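Local coordinates for ABC transporter, substrate-binding protein (PDB 5G5Y) that binds short- and long-chain fructooligosaccharides such as kestose, nystose and inulin, preferring the longer ones, as the substrate-binding subunit of the FusABC-MsmK importer, at residues 347-352 with 364-369; 334-339 with 384-389; 137-142 with 283-288; 128-133 with 407-412. All coordinates share one frame; numbering follows the deposited sequence.

Interaction 1 (347-352 with 364-369); sequences KQQNIF and LPLNGT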
# COMPACT_ATOMS: atom_id res chain seq x y z
N LYS A 347 -2.28 33.13 1.12
CA LYS A 347 -0.82 33.30 0.90
C LYS A 347 -0.17 32.23 0.02
O LYS A 347 1.00 32.36 -0.35
CB LYS A 347 -0.08 33.32 2.24
CG LYS A 347 -0.61 34.32 3.27
CD LYS A 347 0.16 34.21 4.58
CE LYS A 347 -0.23 35.27 5.60
NZ LYS A 347 -1.52 35.00 6.30
N GLN A 348 -0.90 31.15 -0.27
CA GLN A 348 -0.44 30.11 -1.19
C GLN A 348 -1.66 29.33 -1.69
O GLN A 348 -2.78 29.58 -1.26
CB GLN A 348 0.63 29.17 -0.55
CG GLN A 348 0.08 28.22 0.50
CD GLN A 348 1.12 27.51 1.39
OE1 GLN A 348 0.81 27.17 2.54
NE2 GLN A 348 2.29 27.26 0.88
N GLN A 349 -1.42 28.41 -2.62
CA GLN A 349 -2.48 27.60 -3.18
C GLN A 349 -3.11 26.69 -2.11
O GLN A 349 -2.53 26.49 -1.04
CB GLN A 349 -1.96 26.78 -4.35
CG GLN A 349 -1.81 27.59 -5.63
CD GLN A 349 -1.43 26.72 -6.79
OE1 GLN A 349 -2.26 25.95 -7.31
NE2 GLN A 349 -0.18 26.80 -7.21
N ASN A 350 -4.28 26.15 -2.42
CA ASN A 350 -5.05 25.27 -1.50
C ASN A 350 -5.42 23.96 -2.16
O ASN A 350 -5.87 23.95 -3.29
CB ASN A 350 -6.32 25.96 -1.04
CG ASN A 350 -6.03 27.19 -0.18
OD1 ASN A 350 -5.77 27.10 1.02
ND2 ASN A 350 -6.09 28.37 -0.81
N ILE A 351 -5.24 22.86 -1.45
CA ILE A 351 -5.69 21.55 -1.93
C ILE A 351 -7.23 21.51 -2.07
O ILE A 351 -7.79 20.93 -3.02
CB ILE A 351 -5.17 20.42 -1.00
CG1 ILE A 351 -3.65 20.34 -1.05
CG2 ILE A 351 -5.82 19.07 -1.33
CD1 ILE A 351 -3.08 19.81 -2.35
N PHE A 352 -7.91 22.18 -1.14
CA PHE A 352 -9.36 22.15 -1.06
C PHE A 352 -10.05 23.53 -1.08
O PHE A 352 -9.44 24.53 -0.72
CB PHE A 352 -9.76 21.55 0.25
CG PHE A 352 -9.35 20.11 0.44
CD1 PHE A 352 -10.01 19.10 -0.25
CD2 PHE A 352 -8.39 19.76 1.38
CE1 PHE A 352 -9.67 17.75 -0.03
CE2 PHE A 352 -8.05 18.42 1.60
CZ PHE A 352 -8.72 17.42 0.90
N LEU A 364 -9.31 21.06 -5.37
CA LEU A 364 -9.14 22.08 -6.39
C LEU A 364 -8.13 21.66 -7.45
O LEU A 364 -7.23 20.89 -7.18
CB LEU A 364 -8.70 23.40 -5.76
CG LEU A 364 -9.77 24.11 -4.93
CD1 LEU A 364 -9.18 25.28 -4.16
CD2 LEU A 364 -10.90 24.59 -5.84
N PRO A 365 -8.27 22.20 -8.66
CA PRO A 365 -7.21 22.02 -9.65
C PRO A 365 -6.01 22.87 -9.26
O PRO A 365 -6.18 23.97 -8.75
CB PRO A 365 -7.87 22.49 -10.96
CG PRO A 365 -8.97 23.42 -10.56
CD PRO A 365 -9.33 23.13 -9.12
N LEU A 366 -4.80 22.36 -9.46
CA LEU A 366 -3.56 22.97 -8.97
C LEU A 366 -2.62 23.35 -10.12
O LEU A 366 -2.64 22.70 -11.16
CB LEU A 366 -2.82 21.99 -8.06
CG LEU A 366 -3.56 21.42 -6.85
CD1 LEU A 366 -2.63 20.45 -6.13
CD2 LEU A 366 -4.06 22.52 -5.92
N ASN A 367 -1.76 24.34 -9.88
CA ASN A 367 -0.75 24.79 -10.86
C ASN A 367 0.63 25.03 -10.24
O ASN A 367 0.80 24.99 -9.00
CB ASN A 367 -1.23 26.05 -11.60
CG ASN A 367 -1.03 27.33 -10.78
OD1 ASN A 367 -1.74 27.57 -9.82
ND2 ASN A 367 -0.05 28.14 -11.18
N GLY A 368 1.61 25.28 -11.11
CA GLY A 368 2.96 25.64 -10.70
C GLY A 368 3.67 24.48 -10.01
O GLY A 368 3.60 23.35 -10.47
N THR A 369 4.32 24.77 -8.90
CA THR A 369 4.92 23.72 -8.07
C THR A 369 3.89 22.95 -7.20
O THR A 369 4.29 22.02 -6.51
CB THR A 369 5.99 24.31 -7.13
OG1 THR A 369 5.40 25.34 -6.32
CG2 THR A 369 7.16 24.90 -7.94
O HOH W 1 -6.29 19.52 -4.85

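Interaction 2 (334-339 with 384-389); sequences QSVQNN and LAILDS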
# COMPACT_ATOMS: atom_id res chain seq x y z
N GLN A 334 -11.45 17.03 9.89
CA GLN A 334 -10.11 17.23 10.34
C GLN A 334 -9.21 16.12 9.79
O GLN A 334 -8.10 16.42 9.36
CB GLN A 334 -10.04 17.23 11.87
CG GLN A 334 -8.72 17.78 12.40
CD GLN A 334 -8.58 19.28 12.17
OE1 GLN A 334 -9.42 20.05 12.59
NE2 GLN A 334 -7.55 19.69 11.47
N SER A 335 -9.65 14.85 9.87
CA SER A 335 -8.89 13.75 9.29
C SER A 335 -8.55 13.98 7.81
O SER A 335 -7.43 13.74 7.37
CB SER A 335 -9.61 12.43 9.48
OG SER A 335 -9.58 12.02 10.81
N VAL A 336 -9.53 14.46 7.04
CA VAL A 336 -9.33 14.64 5.64
C VAL A 336 -8.24 15.70 5.41
O VAL A 336 -7.30 15.46 4.67
CB VAL A 336 -10.65 15.00 4.91
CG1 VAL A 336 -10.40 15.50 3.50
CG2 VAL A 336 -11.62 13.81 4.93
N GLN A 337 -8.35 16.84 6.08
CA GLN A 337 -7.34 17.91 5.90
C GLN A 337 -5.98 17.49 6.41
O GLN A 337 -4.95 17.71 5.72
CB GLN A 337 -7.79 19.17 6.63
CG GLN A 337 -9.02 19.81 6.07
CD GLN A 337 -9.48 20.96 6.93
OE1 GLN A 337 -8.90 22.02 6.86
NE2 GLN A 337 -10.51 20.73 7.75
N ASN A 338 -5.93 16.83 7.57
CA ASN A 338 -4.64 16.40 8.11
C ASN A 338 -3.88 15.51 7.13
O ASN A 338 -2.66 15.59 6.99
CB ASN A 338 -4.78 15.69 9.45
CG ASN A 338 -5.19 16.64 10.57
OD1 ASN A 338 -5.40 17.84 10.36
ND2 ASN A 338 -5.36 16.09 11.77
N ASN A 339 -4.64 14.68 6.42
CA ASN A 339 -4.09 13.73 5.47
C ASN A 339 -3.63 14.43 4.18
O ASN A 339 -2.61 14.05 3.61
CB ASN A 339 -5.15 12.70 5.11
CG ASN A 339 -4.58 11.44 4.44
OD1 ASN A 339 -3.63 10.85 4.92
ND2 ASN A 339 -5.19 11.01 3.34
N LEU A 384 -5.39 9.64 12.20
CA LEU A 384 -6.56 10.10 11.48
C LEU A 384 -7.28 8.94 10.83
O LEU A 384 -6.72 7.81 10.68
CB LEU A 384 -6.16 11.16 10.41
CG LEU A 384 -5.29 10.70 9.22
CD1 LEU A 384 -6.12 10.12 8.09
CD2 LEU A 384 -4.39 11.86 8.70
N ALA A 385 -8.51 9.21 10.41
CA ALA A 385 -9.30 8.23 9.69
C ALA A 385 -10.17 8.84 8.63
O ALA A 385 -10.94 9.75 8.90
CB ALA A 385 -10.16 7.41 10.61
N ILE A 386 -10.04 8.27 7.43
CA ILE A 386 -10.92 8.55 6.29
C ILE A 386 -11.56 7.24 5.87
O ILE A 386 -10.87 6.29 5.42
CB ILE A 386 -10.18 9.18 5.11
CG1 ILE A 386 -9.43 10.44 5.59
CG2 ILE A 386 -11.13 9.56 3.99
CD1 ILE A 386 -8.44 10.99 4.59
N LEU A 387 -12.87 7.18 6.03
CA LEU A 387 -13.65 5.99 5.70
C LEU A 387 -14.25 6.19 4.32
O LEU A 387 -14.49 7.33 3.89
CB LEU A 387 -14.74 5.73 6.73
CG LEU A 387 -14.24 5.57 8.17
CD1 LEU A 387 -15.36 5.18 9.09
CD2 LEU A 387 -13.10 4.58 8.26
N ASP A 388 -14.47 5.08 3.64
CA ASP A 388 -15.04 5.10 2.32
C ASP A 388 -16.43 5.76 2.28
O ASP A 388 -16.76 6.39 1.29
CB ASP A 388 -15.06 3.70 1.74
CG ASP A 388 -15.30 3.70 0.23
OD1 ASP A 388 -14.47 4.26 -0.51
OD2 ASP A 388 -16.32 3.12 -0.19
N SER A 389 -17.19 5.69 3.37
CA SER A 389 -18.45 6.43 3.48
C SER A 389 -18.34 7.99 3.44
O SER A 389 -19.33 8.69 3.29
CB SER A 389 -19.18 6.02 4.76
OG SER A 389 -18.42 6.33 5.90

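Interaction 3 (137-142 with 283-288); sequences DMAWIN and DVLPVL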
# COMPACT_ATOMS: atom_id res chain seq x y z
N ASP A 137 0.21 -4.22 -9.09
CA ASP A 137 0.96 -4.33 -10.33
C ASP A 137 0.07 -4.57 -11.56
O ASP A 137 0.11 -5.63 -12.17
CB ASP A 137 2.05 -5.40 -10.23
CG ASP A 137 1.51 -6.80 -10.08
OD1 ASP A 137 0.52 -7.02 -9.35
OD2 ASP A 137 2.09 -7.72 -10.72
N MET A 138 -0.71 -3.56 -11.91
CA MET A 138 -1.64 -3.64 -13.04
C MET A 138 -0.84 -3.81 -14.34
O MET A 138 0.25 -3.25 -14.47
CB MET A 138 -2.50 -2.38 -13.15
CG MET A 138 -3.43 -2.18 -12.00
SD MET A 138 -4.46 -0.70 -12.04
CE MET A 138 -5.25 -0.79 -13.64
N ALA A 139 -1.40 -4.61 -15.26
CA ALA A 139 -0.81 -4.82 -16.60
C ALA A 139 -1.46 -3.83 -17.57
O ALA A 139 -2.68 -3.62 -17.51
CB ALA A 139 -1.01 -6.24 -17.06
N TRP A 140 -0.63 -3.22 -18.41
CA TRP A 140 -1.04 -2.22 -19.37
C TRP A 140 -0.56 -2.65 -20.74
O TRP A 140 0.53 -3.25 -20.86
CB TRP A 140 -0.40 -0.88 -19.00
CG TRP A 140 -0.67 -0.46 -17.60
CD1 TRP A 140 0.09 -0.74 -16.51
CD2 TRP A 140 -1.76 0.33 -17.14
NE1 TRP A 140 -0.49 -0.19 -15.40
CE2 TRP A 140 -1.61 0.49 -15.76
CE3 TRP A 140 -2.86 0.92 -17.77
CZ2 TRP A 140 -2.51 1.21 -14.97
CZ3 TRP A 140 -3.77 1.66 -16.98
CH2 TRP A 140 -3.59 1.79 -15.61
N ILE A 141 -1.35 -2.35 -21.77
CA ILE A 141 -1.02 -2.78 -23.12
C ILE A 141 -1.10 -1.59 -24.11
O ILE A 141 -1.94 -0.71 -23.93
CB ILE A 141 -1.92 -3.94 -23.56
CG1 ILE A 141 -1.49 -4.53 -24.92
CG2 ILE A 141 -3.39 -3.56 -23.56
CD1 ILE A 141 -2.13 -5.85 -25.23
N ASN A 142 -0.24 -1.63 -25.13
CA ASN A 142 -0.23 -0.62 -26.19
C ASN A 142 -1.35 -0.81 -27.22
O ASN A 142 -1.29 -1.64 -28.15
CB ASN A 142 1.16 -0.54 -26.86
CG ASN A 142 1.32 0.74 -27.67
OD1 ASN A 142 0.38 1.13 -28.34
ND2 ASN A 142 2.45 1.41 -27.59
N ASP A 283 -3.68 1.17 -22.33
CA ASP A 283 -4.87 0.95 -21.53
C ASP A 283 -4.69 -0.35 -20.73
O ASP A 283 -3.70 -1.05 -20.92
CB ASP A 283 -6.10 0.83 -22.44
CG ASP A 283 -7.38 1.33 -21.78
OD1 ASP A 283 -7.44 1.48 -20.54
OD2 ASP A 283 -8.34 1.56 -22.51
N VAL A 284 -5.66 -0.64 -19.87
CA VAL A 284 -5.66 -1.82 -19.02
C VAL A 284 -5.76 -3.10 -19.86
O VAL A 284 -6.60 -3.21 -20.76
CB VAL A 284 -6.82 -1.82 -18.01
CG1 VAL A 284 -6.69 -3.01 -17.07
CG2 VAL A 284 -6.89 -0.52 -17.21
N LEU A 285 -4.86 -4.03 -19.60
CA LEU A 285 -4.94 -5.35 -20.18
C LEU A 285 -6.03 -6.07 -19.38
O LEU A 285 -5.85 -6.28 -18.17
CB LEU A 285 -3.61 -6.10 -20.03
CG LEU A 285 -3.55 -7.52 -20.61
CD1 LEU A 285 -3.67 -7.47 -22.12
CD2 LEU A 285 -2.30 -8.24 -20.23
N PRO A 286 -7.14 -6.45 -20.02
CA PRO A 286 -8.15 -7.17 -19.24
C PRO A 286 -7.66 -8.50 -18.66
O PRO A 286 -6.68 -9.08 -19.16
CB PRO A 286 -9.28 -7.44 -20.24
CG PRO A 286 -8.96 -6.58 -21.43
CD PRO A 286 -7.50 -6.37 -21.45
N VAL A 287 -8.36 -8.98 -17.67
CA VAL A 287 -8.03 -10.24 -17.02
C VAL A 287 -8.10 -11.36 -18.08
O VAL A 287 -9.09 -11.47 -18.83
CB VAL A 287 -8.97 -10.52 -15.85
CG1 VAL A 287 -8.80 -11.94 -15.30
CG2 VAL A 287 -8.71 -9.47 -14.78
N LEU A 288 -7.04 -12.15 -18.16
CA LEU A 288 -6.92 -13.22 -19.18
C LEU A 288 -7.32 -14.57 -18.63
O LEU A 288 -7.00 -14.92 -17.49
CB LEU A 288 -5.49 -13.30 -19.64
CG LEU A 288 -4.92 -12.00 -20.17
CD1 LEU A 288 -3.46 -12.17 -20.57
CD2 LEU A 288 -5.69 -11.51 -21.38
O HOH W 2 -4.29 -5.37 -16.12

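Interaction 4 (128-133 with 407-412); sequences GKESIH and LIKEYY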
# COMPACT_ATOMS: atom_id res chain seq x y z
N GLY A 128 -13.16 -3.34 0.94
CA GLY A 128 -13.04 -4.75 0.61
C GLY A 128 -12.37 -4.95 -0.74
O GLY A 128 -11.32 -4.38 -1.01
N LYS A 129 -13.01 -5.72 -1.62
CA LYS A 129 -12.43 -6.06 -2.92
C LYS A 129 -12.19 -4.82 -3.78
O LYS A 129 -11.30 -4.79 -4.62
CB LYS A 129 -13.36 -7.02 -3.66
CG LYS A 129 -13.43 -8.42 -3.05
CD LYS A 129 -14.45 -9.28 -3.76
CE LYS A 129 -14.63 -10.62 -3.06
NZ LYS A 129 -15.51 -11.45 -3.89
N GLU A 130 -12.97 -3.78 -3.54
CA GLU A 130 -12.90 -2.55 -4.32
C GLU A 130 -11.80 -1.61 -3.88
O GLU A 130 -11.57 -0.60 -4.56
CB GLU A 130 -14.26 -1.83 -4.31
CG GLU A 130 -15.29 -2.57 -5.13
CD GLU A 130 -16.70 -2.00 -5.05
OE1 GLU A 130 -16.89 -0.79 -4.89
OE2 GLU A 130 -17.65 -2.78 -5.21
N SER A 131 -11.06 -1.95 -2.80
CA SER A 131 -9.97 -1.11 -2.33
C SER A 131 -8.97 -0.87 -3.46
O SER A 131 -8.66 -1.77 -4.24
CB SER A 131 -9.25 -1.76 -1.13
OG SER A 131 -8.06 -1.03 -0.79
N ILE A 132 -8.46 0.35 -3.51
CA ILE A 132 -7.41 0.73 -4.46
C ILE A 132 -6.16 -0.14 -4.32
O ILE A 132 -5.37 -0.26 -5.25
CB ILE A 132 -7.05 2.24 -4.30
CG1 ILE A 132 -6.26 2.76 -5.51
CG2 ILE A 132 -6.29 2.49 -3.00
CD1 ILE A 132 -6.22 4.28 -5.62
N HIS A 133 -5.99 -0.72 -3.13
CA HIS A 133 -4.88 -1.57 -2.82
C HIS A 133 -4.98 -3.01 -3.31
O HIS A 133 -3.97 -3.72 -3.31
CB HIS A 133 -4.64 -1.57 -1.32
CG HIS A 133 -4.35 -0.22 -0.79
ND1 HIS A 133 -3.17 0.44 -1.05
CD2 HIS A 133 -5.12 0.64 -0.08
CE1 HIS A 133 -3.21 1.63 -0.47
NE2 HIS A 133 -4.40 1.78 0.09
N LEU A 407 -11.16 1.73 -12.63
CA LEU A 407 -10.52 0.65 -13.40
C LEU A 407 -10.54 -0.67 -12.63
O LEU A 407 -10.86 -1.72 -13.19
CB LEU A 407 -9.07 0.99 -13.75
CG LEU A 407 -8.84 2.21 -14.68
CD1 LEU A 407 -7.37 2.46 -14.94
CD2 LEU A 407 -9.55 2.01 -15.99
N ILE A 408 -10.19 -0.62 -11.34
CA ILE A 408 -10.19 -1.81 -10.49
C ILE A 408 -11.57 -2.48 -10.50
O ILE A 408 -11.69 -3.71 -10.69
CB ILE A 408 -9.68 -1.49 -9.07
CG1 ILE A 408 -8.17 -1.23 -9.13
CG2 ILE A 408 -10.00 -2.60 -8.08
CD1 ILE A 408 -7.62 -0.57 -7.89
N LYS A 409 -12.61 -1.67 -10.30
CA LYS A 409 -13.95 -2.16 -10.31
C LYS A 409 -14.38 -2.79 -11.65
O LYS A 409 -15.01 -3.84 -11.66
CB LYS A 409 -14.94 -1.05 -9.92
CG LYS A 409 -16.27 -1.66 -9.52
CD LYS A 409 -17.35 -0.63 -9.21
CE LYS A 409 -18.65 -1.29 -8.69
NZ LYS A 409 -18.48 -2.67 -8.12
N GLU A 410 -14.08 -2.10 -12.76
CA GLU A 410 -14.44 -2.50 -14.13
C GLU A 410 -13.72 -3.79 -14.56
O GLU A 410 -14.37 -4.71 -15.05
CB GLU A 410 -14.03 -1.39 -15.10
CG GLU A 410 -14.22 -1.67 -16.58
CD GLU A 410 -13.91 -0.45 -17.49
OE1 GLU A 410 -13.41 0.60 -17.00
OE2 GLU A 410 -14.14 -0.58 -18.71
N TYR A 411 -12.40 -3.86 -14.33
CA TYR A 411 -11.59 -4.96 -14.87
C TYR A 411 -11.36 -6.13 -13.92
O TYR A 411 -11.24 -7.27 -14.37
CB TYR A 411 -10.23 -4.42 -15.33
CG TYR A 411 -10.36 -3.57 -16.57
CD1 TYR A 411 -10.52 -4.17 -17.83
CD2 TYR A 411 -10.34 -2.17 -16.49
CE1 TYR A 411 -10.67 -3.39 -18.97
CE2 TYR A 411 -10.48 -1.39 -17.64
CZ TYR A 411 -10.61 -2.00 -18.88
OH TYR A 411 -10.71 -1.21 -20.05
N TYR A 412 -11.23 -5.86 -12.62
CA TYR A 412 -10.67 -6.88 -11.69
C TYR A 412 -11.64 -7.44 -10.66
O TYR A 412 -11.65 -8.64 -10.39
CB TYR A 412 -9.46 -6.33 -10.97
CG TYR A 412 -8.37 -5.75 -11.81
CD1 TYR A 412 -7.96 -6.35 -13.00
CD2 TYR A 412 -7.72 -4.61 -11.39
CE1 TYR A 412 -6.97 -5.81 -13.77
CE2 TYR A 412 -6.66 -4.08 -12.13
CZ TYR A 412 -6.28 -4.69 -13.31
OH TYR A 412 -5.25 -4.15 -14.05

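Interaction 1 (347-352 with 364-369)
Gln349 lays its side-chain amide against the backbone of Asn367 and uses both ends of it. OE1 accepts from Asn367 N at 3.1 Å, with the donor in the carbonyl plane and on a lone pair. NE2 donates to Asn367 O at 2.7 Å; that oxygen lies close to the plane of the Gln349 amide, while the donor stands 49° out of the Asn367 carbonyl plane. Two bonds to one residue fix the rotation of the amide, which an extended chain beyond CG carries across. At the other end of the contact the grip is between backbones: Leu364 N reaches Ile351 O at 2.8 Å, and a water donates to both Ile351 O and Leu364 O. Between these ends leucine methyls lie against backbone carbonyls and against Ile351 CD1. Leu366 CD2 sits 3.5 Å from Asn350 O, its CD1 lies 3.9 Å from Ile351 CD1, and Leu364 CD1 comes 3.5 Å from Phe352 O. The two pieces run nearly antiparallel where they touch, leading into strand 352-355 and out of strand 360-363. Ile351 and Gln349 also rest on Leu374 of helix 370-378, while Phe352 turns to Val336 and the substrate-binding Trp340 of helix 332-340.

Interaction 2 (334-339 with 384-389)
Ser335 OG has two hydrogen-bond partners: it accepts from Ala385 N at 3.0 Å, the N-H pointing almost straight at it (173°), and it is also hydrogen-bonded to Gln329 O further up the chain. The hydroxyl lies beside its own backbone N (chi1 -71°), which turns it out of helix 332-340 to meet strand 384-386. Leu384 CB packs against the same oxygen at 3.5 Å. Further out, the Leu384 branches lie across the next turn of the helix, with CD2 3.6 Å from Asn339 N and 3.9 Å from Asn338 CB. Ile386 covers the neighbouring patch. Its CD1 comes to 3.5 Å from Asn339 ND2 and touches CB of the same residue, while its CG1 meets Val336 CG2 at 4.1 Å, those two side chains crossing at about a right angle. Helix and strand segments themselves cross steeply, at -104°, with their axes 7.0 Å apart. The amide of Asn339 bonds residues of the adjoining strand 121-123: ND2 to Glu123 OE2 and OD1 to Trp121 NE1. Its backbone O is hydrogen-bonded to Arg375 NH2. Glu123 and Arg375 bind substrate, as does Trp340, next along the helix. Leu384 and Ile386 thus pack apolar groups against Asn339, which, bonded to Glu123, is placed as a second-shell residue that may help orient it. In this buried setting the polar atoms of Ser335 and Asn339 are paired rather than stranded, which probably limits the cost of burying them.

Interaction 3 (137-142 with 283-288)
Trp140 can be traced outward along Asp283 and Val284: CB lies 3.8 Å from Asp283 O, CE3 is 3.7 Å from Asp283 C, and CZ3 ends against Val284 CG2 at 3.8 Å. On the five-membered ring, NE1 turns the other way and bonds Thr269 O. CG stands anti to the carbonyl carbon (chi1 -55°), which brings the six-membered ring alongside the facing strand. Val284 CG2 is met from a second side by Met138 CE at 3.9 Å, the methionine bending at its last torsion to bring the methyl there. Beneath the side chains is an antiparallel ladder. Ile141 and Asp283 make a hydrogen-bonded pair, Ile141 N to Asp283 O at 2.8 Å and Asp283 N to Ile141 O at 3.0 Å. Trp140 and Val284 form the following non-hydrogen-bonded pair. Just past the strand, Leu285 N still reaches Ala139 O at 3.0 Å, but from 41° above the carbonyl plane, and a water donates to both Ala139 O and Leu285 O. Leu285 itself packs on Ala139 and Ile141, its CD1 3.8 Å from Ile141 CD1. Asp283 OD1 accepts from Val284 N, and its OD2 makes a salt bridge to Lys143. Strand 282-284 is the outer strand of a mixed sheet here, with 138-142 between it and 264-269. Tyr267 of that third strand meets the Trp140 ring, and helix 399-412 covers this face through Trp403, Arg404 and Tyr412.

Interaction 4 (128-133 with 407-412)
An ST turn at Ser131, its OG accepting from His133 N at 3.1 Å, shapes the loop whose carbonyls receive Ile408 of helix 399-412. The isoleucine does the packing with its CD1, which comes 3.5 Å from Ile132 O and 4.0 Å from Ser131 O and reaches Ile132 CG1 at 4.3 Å. CG1 lies anti to the carbonyl carbon (chi1 -71°), and the chain extends from there toward the loop. Next in sequence to Ser131 and to Ile408, Glu130 and Lys409 close the outer edge with a salt bridge, Glu130 OE2 to Lys409 NZ at 3.0 Å. The ammonium sits well above the carboxylate plane, 70° out of it, where the bent end of the lysine chain brings it. Both residues also touch a neighbouring molecule in the crystal. Lys129 takes no share in that pair, its NZ bonding Met416 O instead. Ile132 also lies about 4 Å, side chain to side chain, from the substrate-binding Trp270, which puts the loop beside the sugar site. Coming from strand 121-123, the loop runs along helix 399-412, where Ile132 also packs on Ala401, Arg404 and Leu405, before the chain enters strand 138-142.

In the fold
Interaction 4 spans the other three along the chain; within it interaction 3 closes first, then interaction 2 opens and encloses interaction 1. They form two groups. Interactions 1 and 2, centres 19 Å apart, meet at helix 332-340, where Phe352 CZ lies 3.6 Å from Val336 CG1. Interactions 3 and 4, centres 14 Å apart, meet where Met138, Val284 and Val287 pack on the end of helix 399-412. About 31 Å separates the centres of 2 and 3, which belong to different sheets. The 128-133 loop and the chain after strand 384-386 pass between these regions, consistent with the two-lobed binding-protein fold and its substrate cleft between lobes.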